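Local atomic coordinates of acetyltransferase, GNAT family (Bacillus anthracis str. Sterne, PDB entry 3FBU), a protein that binds coenzyme A and, as a GNAT-family acetyltransferase, probably transfers an acetyl group from acetyl-coenzyme A to an acceptor substrate. Residues 15-20 against 67-72. Residues are numbered along the deposited sequence; the frame is centred on the assembly and turned at random.
Sequences FKDWEA and NILVGH
Leu69 overlaps Asp17 and Ala20 with different branches of its side chain. Its CD1 methyl meets the CB and the carboxylate carbon of the aspartate, 3.7 Å from Asp17 CB and 3.8 Å from Asp17 CG, and the two side chains cross at about a right angle. Beside this, Leu69 CB lies 4.0 Å from Ala20 CB, with Leu69 CD2 4.1 Å from the same methyl. The leucine reaches this spot because CG stands anti to the backbone N (chi1 -175°), extending the isobutyl group from the strand toward Ala20 of helix 18-25 and Asp17 in the residues leading into it. In the GNAT fold, strand 68-79 is a central member of the mixed sheet, and the start of this helical region packs here against one face of it; Pro60 of the adjoining antiparallel strand also touches Leu69. Asp17 OD2 accepts a bond from Glu14 N and forms a salt bridge with Arg11, bonds that help fix the orientation of the carboxylate, while its CG and OD1 side still borders Leu69 CD1. Direct hydrogen bonds between the segments are absent, yet one water joins their backbones, donating to Ala20 O at 2.8 Å and to Leu69 O at 2.7 Å. The bound coenzyme A lies about 11 Å from the Leu69 side chain.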
loop_
_atom_site.group_PDB
_atom_site.type_symbol
_atom_site.label_atom_id
_atom_site.label_comp_id
_atom_site.label_asym_id
_atom_site.label_seq_id
_atom_site.Cartn_x
_atom_site.Cartn_y
_atom_site.Cartn_z
ATOM N N PHE A 15 -20.033 23.171 9.551
ATOM C CA PHE A 15 -19.898 23.565 8.167
ATOM C C PHE A 15 -18.471 23.958 7.795
ATOM O O PHE A 15 -18.022 23.640 6.739
ATOM C CB PHE A 15 -20.922 24.619 7.720
ATOM C CG PHE A 15 -21.001 24.762 6.267
ATOM C CD1 PHE A 15 -21.550 23.771 5.486
ATOM C CD2 PHE A 15 -20.490 25.863 5.640
ATOM C CE1 PHE A 15 -21.581 23.900 4.143
ATOM C CE2 PHE A 15 -20.545 25.988 4.311
ATOM C CZ PHE A 15 -21.085 25.000 3.547
ATOM N N LYS A 16 -17.758 24.627 8.686
ATOM C CA LYS A 16 -16.416 25.025 8.327
ATOM C C LYS A 16 -15.444 23.858 8.164
ATOM O O LYS A 16 -14.378 24.045 7.692
ATOM C CB LYS A 16 -15.838 26.069 9.254
ATOM C CG LYS A 16 -15.683 25.733 10.604
ATOM C CD LYS A 16 -15.106 26.974 11.275
ATOM C CE LYS A 16 -15.471 27.017 12.710
ATOM N NZ LYS A 16 -14.531 27.679 13.589
ATOM N N ASP A 17 -15.852 22.647 8.530
ATOM C CA ASP A 17 -15.030 21.491 8.215
ATOM C C ASP A 17 -14.884 21.200 6.722
ATOM O O ASP A 17 -14.037 20.463 6.364
ATOM C CB ASP A 17 -15.599 20.238 8.877
ATOM C CG ASP A 17 -15.584 20.288 10.383
ATOM O OD1 ASP A 17 -14.666 20.821 10.961
ATOM O OD2 ASP A 17 -16.504 19.783 10.963
ATOM N N TRP A 18 -15.741 21.742 5.860
ATOM C CA TRP A 18 -15.785 21.313 4.457
ATOM C C TRP A 18 -14.450 21.445 3.712
ATOM O O TRP A 18 -14.093 20.581 2.919
ATOM C CB TRP A 18 -16.945 21.971 3.697
ATOM C CG TRP A 18 -16.726 23.347 3.199
ATOM C CD1 TRP A 18 -17.145 24.505 3.792
ATOM C CD2 TRP A 18 -16.130 23.720 1.962
ATOM N NE1 TRP A 18 -16.804 25.577 3.025
ATOM C CE2 TRP A 18 -16.173 25.127 1.891
ATOM C CE3 TRP A 18 -15.516 23.003 0.917
ATOM C CZ2 TRP A 18 -15.632 25.835 0.820
ATOM C CZ3 TRP A 18 -14.980 23.706 -0.143
ATOM C CH2 TRP A 18 -15.046 25.109 -0.188
ATOM N N GLU A 19 -13.700 22.509 3.982
ATOM C CA GLU A 19 -12.425 22.713 3.276
ATOM C C GLU A 19 -11.404 21.614 3.566
ATOM O O GLU A 19 -10.742 21.139 2.648
ATOM C CB GLU A 19 -11.846 24.116 3.542
ATOM C CG GLU A 19 -12.524 25.202 2.676
ATOM C CD GLU A 19 -11.846 26.566 2.723
ATOM O OE1 GLU A 19 -10.769 26.692 3.348
ATOM O OE2 GLU A 19 -12.410 27.524 2.135
ATOM N N ALA A 20 -11.307 21.201 4.821
ATOM C CA ALA A 20 -10.408 20.106 5.232
ATOM C C ALA A 20 -10.882 18.769 4.642
ATOM O O ALA A 20 -10.073 17.911 4.259
ATOM C CB ALA A 20 -10.350 20.032 6.762
ATOM N N ASN A 67 -5.388 19.446 16.543
ATOM C CA ASN A 67 -6.693 19.926 16.095
ATOM C C ASN A 67 -6.833 19.971 14.557
ATOM O O ASN A 67 -7.222 20.995 13.976
ATOM C CB ASN A 67 -6.992 21.293 16.707
ATOM C CG ASN A 67 -8.442 21.670 16.578
ATOM O OD1 ASN A 67 -9.308 20.803 16.412
ATOM N ND2 ASN A 67 -8.726 22.969 16.653
ATOM N N ILE A 68 -6.502 18.852 13.921
ATOM C CA ILE A 68 -6.496 18.710 12.466
ATOM C C ILE A 68 -7.542 17.645 12.108
ATOM O O ILE A 68 -7.552 16.585 12.726
ATOM C CB ILE A 68 -5.123 18.218 11.988
ATOM C CG1 ILE A 68 -4.070 19.324 12.105
ATOM C CG2 ILE A 68 -5.135 17.706 10.536
ATOM C CD1 ILE A 68 -2.685 18.831 11.730
ATOM N N LEU A 69 -8.402 17.947 11.134
ATOM C CA LEU A 69 -9.360 16.954 10.583
ATOM C C LEU A 69 -8.609 16.096 9.566
ATOM O O LEU A 69 -8.144 16.593 8.542
ATOM C CB LEU A 69 -10.555 17.653 9.935
ATOM C CG LEU A 69 -11.753 16.848 9.397
ATOM C CD1 LEU A 69 -13.010 17.700 9.310
ATOM C CD2 LEU A 69 -11.421 16.258 8.049
ATOM N N VAL A 70 -8.492 14.810 9.858
ATOM C CA VAL A 70 -7.704 13.915 9.060
ATOM C C VAL A 70 -8.553 12.936 8.250
ATOM O O VAL A 70 -8.036 12.212 7.412
ATOM C CB VAL A 70 -6.694 13.152 9.953
ATOM C CG1 VAL A 70 -5.729 14.175 10.602
ATOM C CG2 VAL A 70 -7.392 12.294 11.028
ATOM N N GLY A 71 -9.852 12.911 8.505
ATOM C CA GLY A 71 -10.733 12.029 7.744
ATOM C C GLY A 71 -12.113 11.987 8.347
ATOM O O GLY A 71 -12.460 12.796 9.206
ATOM N N HIS A 72 -12.933 11.074 7.845
ATOM C CA HIS A 72 -14.223 10.836 8.453
ATOM C C HIS A 72 -14.583 9.343 8.513
ATOM O O HIS A 72 -14.093 8.506 7.732
ATOM C CB HIS A 72 -15.329 11.684 7.783
ATOM C CG HIS A 72 -15.699 11.263 6.387
ATOM N ND1 HIS A 72 -15.147 11.851 5.264
ATOM C CD2 HIS A 72 -16.590 10.341 5.928
ATOM C CE1 HIS A 72 -15.661 11.298 4.180
ATOM N NE2 HIS A 72 -16.532 10.374 4.548
HETATM O O HOH W 1 -8.234 16.598 5.850
#